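Local coordinates for capsid protein (Infectious hypodermal and hematopoietic necrosis virus, PDB 3N7X) that builds the icosahedral capsid of a shrimp densovirus from sixty copies of a beta-barrel subunit and binds calcium ions, at residues 57-66 / 278-286; 232-240 / 321-329. All coordinates share one frame; numbering follows the deposited sequence.

The two contacts illustrate how a viral jelly-roll subunit is tied together by segments far apart in sequence. Contact 1 pairs strands 45-59 and 281-296 of one antiparallel sheet and continues into the loop after the first strand. Contact 2 joins a long loop, between strands 220-221 and 264-268, to the C-terminal tail, whose strand 322-324 edges the other sheet within this chain. The segments alternate along the chain: 57-66, 232-240, 278-286, 321-329. Their centres lie about 28 Å apart and their nearest atoms about 14 Å, so they do not touch. Contact 1 belongs to the sheet framework near a calcium ion, and contact 2 packs a loop against the C-terminal tail; both lie at subunit interfaces.

Contact 1 (57-66 / 278-286); sequences EFDAANDGNF and ELKLGCRVQ
The F66 ring and the carboxylate of E278 stack almost flat on each other, their planes 5° apart, with E278 CD 3.4 Å from F66 CD2. The two side chains slide past one another in opposite directions, so the E278 methylene CB also reaches F66 CE2, at 3.5 Å. Beyond CG the glutamate is extended (chi2 -170°), which carries its carboxylate back across the ring to the F66 backbone. There OE1 accepts the F66 N-H on its syn side, with an N-to-O distance of 3.0 Å. Two waters add to this grip: one donates to G64 O and E278 OE1, the other to F66 O and E278 OE2. At the ring edge, F66 CZ lies 3.4 Å from L279 O.

Farther along, the segments become antiparallel strands, a pairing consistent with strands B and I, the first and last of the viral jelly-roll barrel. F58 and C283 form a hydrogen-bonded pair in which F58 N donates to C283 O over 2.9 Å. On the same face, C283 SG approaches the edge of the F58 ring, 4.1 Å from CD2, and V285 CG2 meets that edge at CE2. E57 and R284 lie side by side on the opposite face.

Y72 stands edge-to-face to the F58 ring, and Y55 receives R284 in a cation-pi contact. Across A60, D59 OD1 accepts from A61 N in an Asx turn; Y72 OH also bonds to OD1. The E57 side chain's nearest atom is about 4 Å from a bound calcium ion. Y55 and Q176, nearby, bind calcium in this protein.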
loop_
_atom_site.group_PDB
_atom_site.type_symbol
_atom_site.label_atom_id
_atom_site.label_comp_id
_atom_site.label_asym_id
_atom_site.label_seq_id
_atom_site.Cartn_x
_atom_site.Cartn_y
_atom_site.Cartn_z
ATOM N N GLU A 57 -75.123 44.930 51.809
ATOM C CA GLU A 57 -76.328 44.955 50.987
ATOM C C GLU A 57 -76.331 46.269 50.220
ATOM O O GLU A 57 -75.829 47.279 50.711
ATOM C CB GLU A 57 -77.595 44.863 51.841
ATOM C CG GLU A 57 -77.723 43.603 52.677
ATOM C CD GLU A 57 -76.962 43.696 53.988
ATOM O OE1 GLU A 57 -77.014 44.775 54.620
ATOM O OE2 GLU A 57 -76.325 42.697 54.395
ATOM N N PHE A 58 -76.899 46.255 49.021
ATOM C CA PHE A 58 -76.942 47.452 48.192
ATOM C C PHE A 58 -78.233 47.546 47.398
ATOM O O PHE A 58 -78.836 46.527 47.058
ATOM C CB PHE A 58 -75.806 47.435 47.166
ATOM C CG PHE A 58 -74.434 47.354 47.759
ATOM C CD1 PHE A 58 -73.836 48.475 48.324
ATOM C CD2 PHE A 58 -73.722 46.155 47.726
ATOM C CE1 PHE A 58 -72.549 48.408 48.844
ATOM C CE2 PHE A 58 -72.435 46.076 48.245
ATOM C CZ PHE A 58 -71.845 47.204 48.805
ATOM N N ASP A 59 -78.642 48.774 47.099
ATOM C CA ASP A 59 -79.808 49.010 46.259
ATOM C C ASP A 59 -79.344 50.068 45.259
ATOM O O ASP A 59 -78.151 50.349 45.178
ATOM C CB ASP A 59 -81.023 49.496 47.061
ATOM C CG ASP A 59 -80.771 50.791 47.799
ATOM O OD1 ASP A 59 -79.842 51.541 47.428
ATOM O OD2 ASP A 59 -81.526 51.067 48.751
ATOM N N ALA A 60 -80.267 50.658 44.510
ATOM C CA ALA A 60 -79.888 51.652 43.515
ATOM C C ALA A 60 -79.476 53.009 44.091
ATOM O O ALA A 60 -79.362 53.990 43.347
ATOM C CB ALA A 60 -81.017 51.827 42.509
ATOM N N ALA A 61 -79.249 53.068 45.402
ATOM C CA ALA A 61 -78.829 54.311 46.069
ATOM C C ALA A 61 -79.826 55.450 45.880
ATOM O O ALA A 61 -79.466 56.631 45.911
ATOM C CB ALA A 61 -77.456 54.739 45.552
ATOM N N ASN A 62 -81.087 55.086 45.702
ATOM C CA ASN A 62 -82.141 56.061 45.480
ATOM C C ASN A 62 -83.053 56.255 46.688
ATOM O O ASN A 62 -83.007 55.505 47.662
ATOM C CB ASN A 62 -82.992 55.609 44.301
ATOM C CG ASN A 62 -83.648 54.269 44.559
ATOM O OD1 ASN A 62 -82.967 53.273 44.826
ATOM N ND2 ASN A 62 -84.975 54.236 44.494
ATOM N N ASP A 63 -83.887 57.282 46.585
ATOM C CA ASP A 63 -84.875 57.648 47.591
ATOM C C ASP A 63 -86.042 58.079 46.709
ATOM O O ASP A 63 -86.182 59.258 46.376
ATOM C CB ASP A 63 -84.383 58.839 48.412
ATOM C CG ASP A 63 -85.248 59.104 49.629
ATOM O OD1 ASP A 63 -86.479 58.895 49.544
ATOM O OD2 ASP A 63 -84.694 59.530 50.670
ATOM N N GLY A 64 -86.863 57.117 46.309
ATOM C CA GLY A 64 -87.965 57.428 45.422
ATOM C C GLY A 64 -87.486 57.156 44.006
ATOM O O GLY A 64 -86.861 56.128 43.751
ATOM N N ASN A 65 -87.756 58.065 43.079
ATOM C CA ASN A 65 -87.322 57.862 41.705
ATOM C C ASN A 65 -85.809 57.893 41.591
ATOM O O ASN A 65 -85.139 58.633 42.311
ATOM C CB ASN A 65 -87.930 58.925 40.795
ATOM C CG ASN A 65 -89.423 58.750 40.628
ATOM O OD1 ASN A 65 -90.001 57.777 41.118
ATOM N ND2 ASN A 65 -90.058 59.684 39.927
ATOM N N PHE A 66 -85.275 57.086 40.679
ATOM C CA PHE A 66 -83.836 57.025 40.477
ATOM C C PHE A 66 -83.251 58.388 40.156
ATOM O O PHE A 66 -83.876 59.196 39.471
ATOM C CB PHE A 66 -83.474 56.099 39.310
ATOM C CG PHE A 66 -83.893 54.668 39.492
ATOM C CD1 PHE A 66 -83.737 54.023 40.718
ATOM C CD2 PHE A 66 -84.385 53.941 38.409
ATOM C CE1 PHE A 66 -84.059 52.672 40.863
ATOM C CE2 PHE A 66 -84.710 52.587 38.541
ATOM C CZ PHE A 66 -84.546 51.952 39.767
ATOM N N GLU A 278 -89.874 51.598 37.255
ATOM C CA GLU A 278 -88.585 51.437 37.924
ATOM C C GLU A 278 -88.626 50.224 38.843
ATOM O O GLU A 278 -89.477 50.132 39.729
ATOM C CB GLU A 278 -88.231 52.694 38.730
ATOM C CG GLU A 278 -88.174 53.960 37.884
ATOM C CD GLU A 278 -87.595 55.158 38.629
ATOM O OE1 GLU A 278 -87.361 55.057 39.859
ATOM O OE2 GLU A 278 -87.378 56.208 37.979
ATOM N N LEU A 279 -87.713 49.286 38.626
ATOM C CA LEU A 279 -87.672 48.088 39.450
ATOM C C LEU A 279 -87.035 48.362 40.801
ATOM O O LEU A 279 -86.289 49.330 40.968
ATOM C CB LEU A 279 -86.893 46.979 38.742
ATOM C CG LEU A 279 -87.445 46.483 37.403
ATOM C CD1 LEU A 279 -86.603 45.306 36.931
ATOM C CD2 LEU A 279 -88.903 46.065 37.552
ATOM N N LYS A 280 -87.352 47.513 41.771
ATOM C CA LYS A 280 -86.793 47.633 43.112
ATOM C C LYS A 280 -85.853 46.450 43.285
ATOM O O LYS A 280 -86.257 45.366 43.719
ATOM C CB LYS A 280 -87.901 47.593 44.167
ATOM C CG LYS A 280 -88.929 48.708 44.031
ATOM C CD LYS A 280 -89.864 48.757 45.239
ATOM C CE LYS A 280 -90.999 49.755 45.034
ATOM N NZ LYS A 280 -91.923 49.325 43.937
ATOM N N LEU A 281 -84.594 46.664 42.925
ATOM C CA LEU A 281 -83.593 45.615 43.013
ATOM C C LEU A 281 -82.493 45.956 44.006
ATOM O O LEU A 281 -82.260 47.121 44.327
ATOM C CB LEU A 281 -82.970 45.369 41.633
ATOM C CG LEU A 281 -83.919 45.086 40.465
ATOM C CD1 LEU A 281 -83.106 44.919 39.195
ATOM C CD2 LEU A 281 -84.741 43.832 40.742
ATOM N N GLY A 282 -81.816 44.917 44.479
ATOM C CA GLY A 282 -80.726 45.086 45.417
ATOM C C GLY A 282 -79.935 43.798 45.433
ATOM O O GLY A 282 -80.168 42.922 44.601
ATOM N N CYS A 283 -79.000 43.669 46.364
ATOM C CA CYS A 283 -78.216 42.451 46.451
ATOM C C CYS A 283 -77.430 42.413 47.747
ATOM O O CYS A 283 -77.260 43.433 48.418
ATOM C CB CYS A 283 -77.246 42.362 45.279
ATOM S SG CYS A 283 -75.841 43.484 45.434
ATOM N N ARG A 284 -76.961 41.222 48.095
ATOM C CA ARG A 284 -76.158 41.019 49.291
ATOM C C ARG A 284 -74.917 40.252 48.883
ATOM O O ARG A 284 -74.993 39.287 48.121
ATOM C CB ARG A 284 -76.924 40.215 50.334
ATOM C CG ARG A 284 -76.037 39.562 51.396
ATOM C CD ARG A 284 -76.940 38.869 52.374
ATOM N NE ARG A 284 -76.306 37.950 53.319
ATOM C CZ ARG A 284 -75.610 36.873 52.981
ATOM N NH1 ARG A 284 -75.417 36.567 51.710
ATOM N NH2 ARG A 284 -75.178 36.054 53.922
ATOM N N VAL A 285 -73.773 40.678 49.394
ATOM C CA VAL A 285 -72.522 40.015 49.068
ATOM C C VAL A 285 -71.751 39.737 50.343
ATOM O O VAL A 285 -72.092 40.250 51.407
ATOM C CB VAL A 285 -71.629 40.901 48.157
ATOM C CG1 VAL A 285 -72.392 41.315 46.912
ATOM C CG2 VAL A 285 -71.153 42.124 48.927
ATOM N N GLN A 286 -70.721 38.908 50.229
ATOM C CA GLN A 286 -69.862 38.614 51.362
ATOM C C GLN A 286 -68.595 39.402 51.069
ATOM O O GLN A 286 -68.150 39.466 49.921
ATOM C CB GLN A 286 -69.527 37.124 51.450
ATOM C CG GLN A 286 -68.727 36.785 52.699
ATOM C CD GLN A 286 -68.342 35.324 52.786
ATOM O OE1 GLN A 286 -69.154 34.439 52.511
ATOM N NE2 GLN A 286 -67.102 35.060 53.187
HETATM O O HOH W 1 -87.520 53.940 42.129
HETATM O O HOH W 2 -85.921 58.609 37.662
#

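Contact 2 (232-240 / 321-329); sequences FIPKWGGQI and NKCYIMHTN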
loop_
_atom_site.group_PDB
_atom_site.type_symbol
_atom_site.label_atom_id
_atom_site.label_comp_id
_atom_site.label_asym_id
_atom_site.label_seq_id
_atom_site.Cartn_x
_atom_site.Cartn_y
_atom_site.Cartn_z
ATOM N N PHE A 232 -55.988 57.087 57.867
ATOM C CA PHE A 232 -55.636 56.568 56.553
ATOM C C PHE A 232 -54.371 55.727 56.498
ATOM O O PHE A 232 -53.382 56.019 57.168
ATOM C CB PHE A 232 -55.473 57.716 55.549
ATOM C CG PHE A 232 -56.687 58.592 55.400
ATOM C CD1 PHE A 232 -57.914 58.226 55.950
ATOM C CD2 PHE A 232 -56.603 59.782 54.685
ATOM C CE1 PHE A 232 -59.040 59.034 55.791
ATOM C CE2 PHE A 232 -57.721 60.599 54.519
ATOM C CZ PHE A 232 -58.945 60.225 55.073
ATOM N N ILE A 233 -54.413 54.673 55.693
ATOM C CA ILE A 233 -53.240 53.844 55.491
ATOM C C ILE A 233 -52.281 54.814 54.796
ATOM O O ILE A 233 -52.645 55.453 53.808
ATOM C CB ILE A 233 -53.570 52.653 54.581
ATOM C CG1 ILE A 233 -54.416 51.646 55.367
ATOM C CG2 ILE A 233 -52.295 52.026 54.050
ATOM C CD1 ILE A 233 -55.011 50.535 54.528
ATOM N N PRO A 234 -51.053 54.950 55.311
ATOM C CA PRO A 234 -50.060 55.864 54.736
ATOM C C PRO A 234 -49.958 55.897 53.218
ATOM O O PRO A 234 -49.575 54.918 52.582
ATOM C CB PRO A 234 -48.761 55.424 55.403
ATOM C CG PRO A 234 -49.230 54.986 56.751
ATOM C CD PRO A 234 -50.458 54.163 56.406
ATOM N N LYS A 235 -50.307 57.046 52.653
ATOM C CA LYS A 235 -50.253 57.278 51.215
ATOM C C LYS A 235 -49.951 58.758 51.036
ATOM O O LYS A 235 -50.378 59.576 51.847
ATOM C CB LYS A 235 -51.596 56.944 50.564
ATOM C CG LYS A 235 -51.787 55.475 50.217
ATOM C CD LYS A 235 -50.934 55.103 49.015
ATOM C CE LYS A 235 -51.262 53.721 48.494
ATOM N NZ LYS A 235 -50.399 53.376 47.339
ATOM N N TRP A 236 -49.218 59.104 49.983
ATOM C CA TRP A 236 -48.864 60.497 49.733
ATOM C C TRP A 236 -49.180 60.877 48.296
ATOM O O TRP A 236 -48.706 60.235 47.369
ATOM C CB TRP A 236 -47.372 60.706 50.011
ATOM C CG TRP A 236 -46.924 62.130 49.920
ATOM C CD1 TRP A 236 -46.667 62.846 48.782
ATOM C CD2 TRP A 236 -46.703 63.025 51.016
ATOM N NE1 TRP A 236 -46.301 64.134 49.105
ATOM C CE2 TRP A 236 -46.316 64.273 50.467
ATOM C CE3 TRP A 236 -46.797 62.897 52.412
ATOM C CZ2 TRP A 236 -46.024 65.388 51.267
ATOM C CZ3 TRP A 236 -46.504 64.010 53.209
ATOM C CH2 TRP A 236 -46.122 65.238 52.629
ATOM N N GLY A 237 -49.983 61.923 48.115
ATOM C CA GLY A 237 -50.337 62.354 46.775
ATOM C C GLY A 237 -51.517 63.302 46.752
ATOM O O GLY A 237 -52.449 63.167 47.549
ATOM N N GLY A 238 -51.481 64.268 45.835
ATOM C CA GLY A 238 -52.563 65.229 45.731
ATOM C C GLY A 238 -52.792 65.967 47.037
ATOM O O GLY A 238 -51.857 66.512 47.623
ATOM N N GLN A 239 -54.038 65.982 47.497
ATOM C CA GLN A 239 -54.384 66.661 48.741
ATOM C C GLN A 239 -54.001 65.807 49.945
ATOM O O GLN A 239 -53.912 66.305 51.066
ATOM C CB GLN A 239 -55.884 66.934 48.782
ATOM C CG GLN A 239 -56.725 65.681 48.973
ATOM C CD GLN A 239 -58.217 65.965 48.920
ATOM O OE1 GLN A 239 -58.712 66.874 49.594
ATOM N NE2 GLN A 239 -58.943 65.185 48.124
ATOM N N ILE A 240 -53.770 64.519 49.702
ATOM C CA ILE A 240 -53.422 63.582 50.763
ATOM C C ILE A 240 -51.972 63.659 51.212
ATOM O O ILE A 240 -51.056 63.571 50.398
ATOM C CB ILE A 240 -53.686 62.134 50.328
ATOM C CG1 ILE A 240 -55.123 61.993 49.825
ATOM C CG2 ILE A 240 -53.428 61.193 51.496
ATOM C CD1 ILE A 240 -56.170 62.381 50.849
ATOM N N ASN A 321 -67.911 61.490 58.305
ATOM C CA ASN A 321 -68.928 61.966 57.363
ATOM C C ASN A 321 -68.348 62.642 56.131
ATOM O O ASN A 321 -69.052 63.363 55.416
ATOM C CB ASN A 321 -69.890 62.940 58.049
ATOM C CG ASN A 321 -69.186 64.172 58.604
ATOM O OD1 ASN A 321 -68.028 64.445 58.279
ATOM N ND2 ASN A 321 -69.892 64.928 59.437
ATOM N N LYS A 322 -67.062 62.412 55.892
ATOM C CA LYS A 322 -66.389 62.996 54.740
ATOM C C LYS A 322 -65.712 61.927 53.894
ATOM O O LYS A 322 -65.389 60.838 54.372
ATOM C CB LYS A 322 -65.338 64.014 55.185
ATOM C CG LYS A 322 -65.897 65.227 55.880
ATOM C CD LYS A 322 -66.743 66.067 54.951
ATOM C CE LYS A 322 -67.377 67.211 55.725
ATOM N NZ LYS A 322 -68.256 68.055 54.872
ATOM N N CYS A 323 -65.495 62.264 52.630
ATOM C CA CYS A 323 -64.853 61.366 51.690
ATOM C C CYS A 323 -63.827 62.164 50.893
ATOM O O CYS A 323 -64.183 63.095 50.167
ATOM C CB CYS A 323 -65.907 60.772 50.758
ATOM S SG CYS A 323 -65.255 59.909 49.319
ATOM N N TYR A 324 -62.553 61.811 51.041
ATOM C CA TYR A 324 -61.487 62.506 50.325
ATOM C C TYR A 324 -60.932 61.644 49.202
ATOM O O TYR A 324 -60.474 60.524 49.435
ATOM C CB TYR A 324 -60.362 62.876 51.290
ATOM C CG TYR A 324 -60.774 63.896 52.319
ATOM C CD1 TYR A 324 -60.690 65.263 52.046
ATOM C CD2 TYR A 324 -61.281 63.497 53.557
ATOM C CE1 TYR A 324 -61.102 66.210 52.982
ATOM C CE2 TYR A 324 -61.697 64.432 54.500
ATOM C CZ TYR A 324 -61.606 65.787 54.206
ATOM O OH TYR A 324 -62.043 66.711 55.126
ATOM N N ILE A 325 -60.968 62.172 47.984
ATOM C CA ILE A 325 -60.467 61.438 46.834
ATOM C C ILE A 325 -59.116 61.981 46.387
ATOM O O ILE A 325 -58.953 63.184 46.190
ATOM C CB ILE A 325 -61.456 61.523 45.672
ATOM C CG1 ILE A 325 -62.814 61.000 46.133
ATOM C CG2 ILE A 325 -60.945 60.716 44.490
ATOM C CD1 ILE A 325 -63.909 61.180 45.121
ATOM N N MET A 326 -58.150 61.083 46.229
ATOM C CA MET A 326 -56.804 61.460 45.814
ATOM C C MET A 326 -56.651 61.592 44.295
ATOM O O MET A 326 -57.159 60.768 43.536
ATOM C CB MET A 326 -55.806 60.424 46.320
ATOM C CG MET A 326 -54.358 60.774 46.036
ATOM S SD MET A 326 -53.257 59.365 46.281
ATOM C CE MET A 326 -53.174 59.284 48.065
ATOM N N HIS A 327 -55.954 62.635 43.858
ATOM C CA HIS A 327 -55.699 62.845 42.435
ATOM C C HIS A 327 -54.298 63.412 42.275
ATOM O O HIS A 327 -54.050 64.557 42.652
ATOM C CB HIS A 327 -56.699 63.829 41.825
ATOM C CG HIS A 327 -58.097 63.310 41.763
ATOM N ND1 HIS A 327 -58.426 62.132 41.126
ATOM C CD2 HIS A 327 -59.257 63.808 42.256
ATOM C CE1 HIS A 327 -59.727 61.926 41.231
ATOM N NE2 HIS A 327 -60.254 62.928 41.912
ATOM N N THR A 328 -53.382 62.616 41.732
ATOM C CA THR A 328 -52.012 63.080 41.534
ATOM C C THR A 328 -51.793 63.453 40.075
ATOM O O THR A 328 -50.723 63.929 39.696
ATOM C CB THR A 328 -50.983 62.004 41.925
ATOM O OG1 THR A 328 -51.173 60.839 41.112
ATOM C CG2 THR A 328 -51.135 61.634 43.387
ATOM N N ASN A 329 -52.818 63.230 39.261
ATOM C CA ASN A 329 -52.757 63.548 37.841
ATOM C C ASN A 329 -54.119 63.297 37.202
ATOM O O ASN A 329 -55.010 62.774 37.908
ATOM C CB ASN A 329 -51.696 62.690 37.147
ATOM C CG ASN A 329 -51.392 63.164 35.729
ATOM O OD1 ASN A 329 -50.895 64.277 35.523
ATOM N ND2 ASN A 329 -51.693 62.323 34.748
ATOM O OXT ASN A 329 -54.279 63.623 36.009
#
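M326 and I240 meet where the C-terminal tail passes a type II' beta turn, G237 to I240, in the long loop that precedes strand 264-268 of the jelly roll. The turn is closed by backbone bonds in both directions between its first and last residues, and it presents I240 and the two glycines to the tail.

Apolar packing makes up much of the contact. M326 leaves the backbone with CG opposite N (chi1 -176°) and then bends at chi3, which brings its methyl CE against two side chains: 3.7 Å from I240 CB and 3.8 Å from K235 CB. The isoleucine crosses the methionine at about a right angle. Its CD1 reaches instead to Y324 CB, at 4.2 Å, and F232 adds its CZ to the tyrosine ring, 4.3 Å from CD2.

Close packing against the glycine backbone is the second element. Without side chains, G237 and G238 let the tail approach directly: T328 CG2 sits 3.6 Å from G237 CA, and H327 O lies 3.5 Å from G238 CA. M326 CG likewise rests against G237 O. T328 turns its hydroxyl elsewhere, to T258 O, while Y324 OH bonds to Q319.

The polar links involve another subunit as well. Q310 of a neighbouring subunit accepts from Q239 N and H327 N and donates to I325 O, so that one glutamine of the neighbouring subunit bonds to both loop and tail. The Q239 amide stands nearly upright to the Y324 ring, planes 82° apart, with OE1 at the ring edge near CD1. Its other end, NE2, is shared between N160 O and I325 O, donating to the latter over 2.8 Å from above the carbonyl plane.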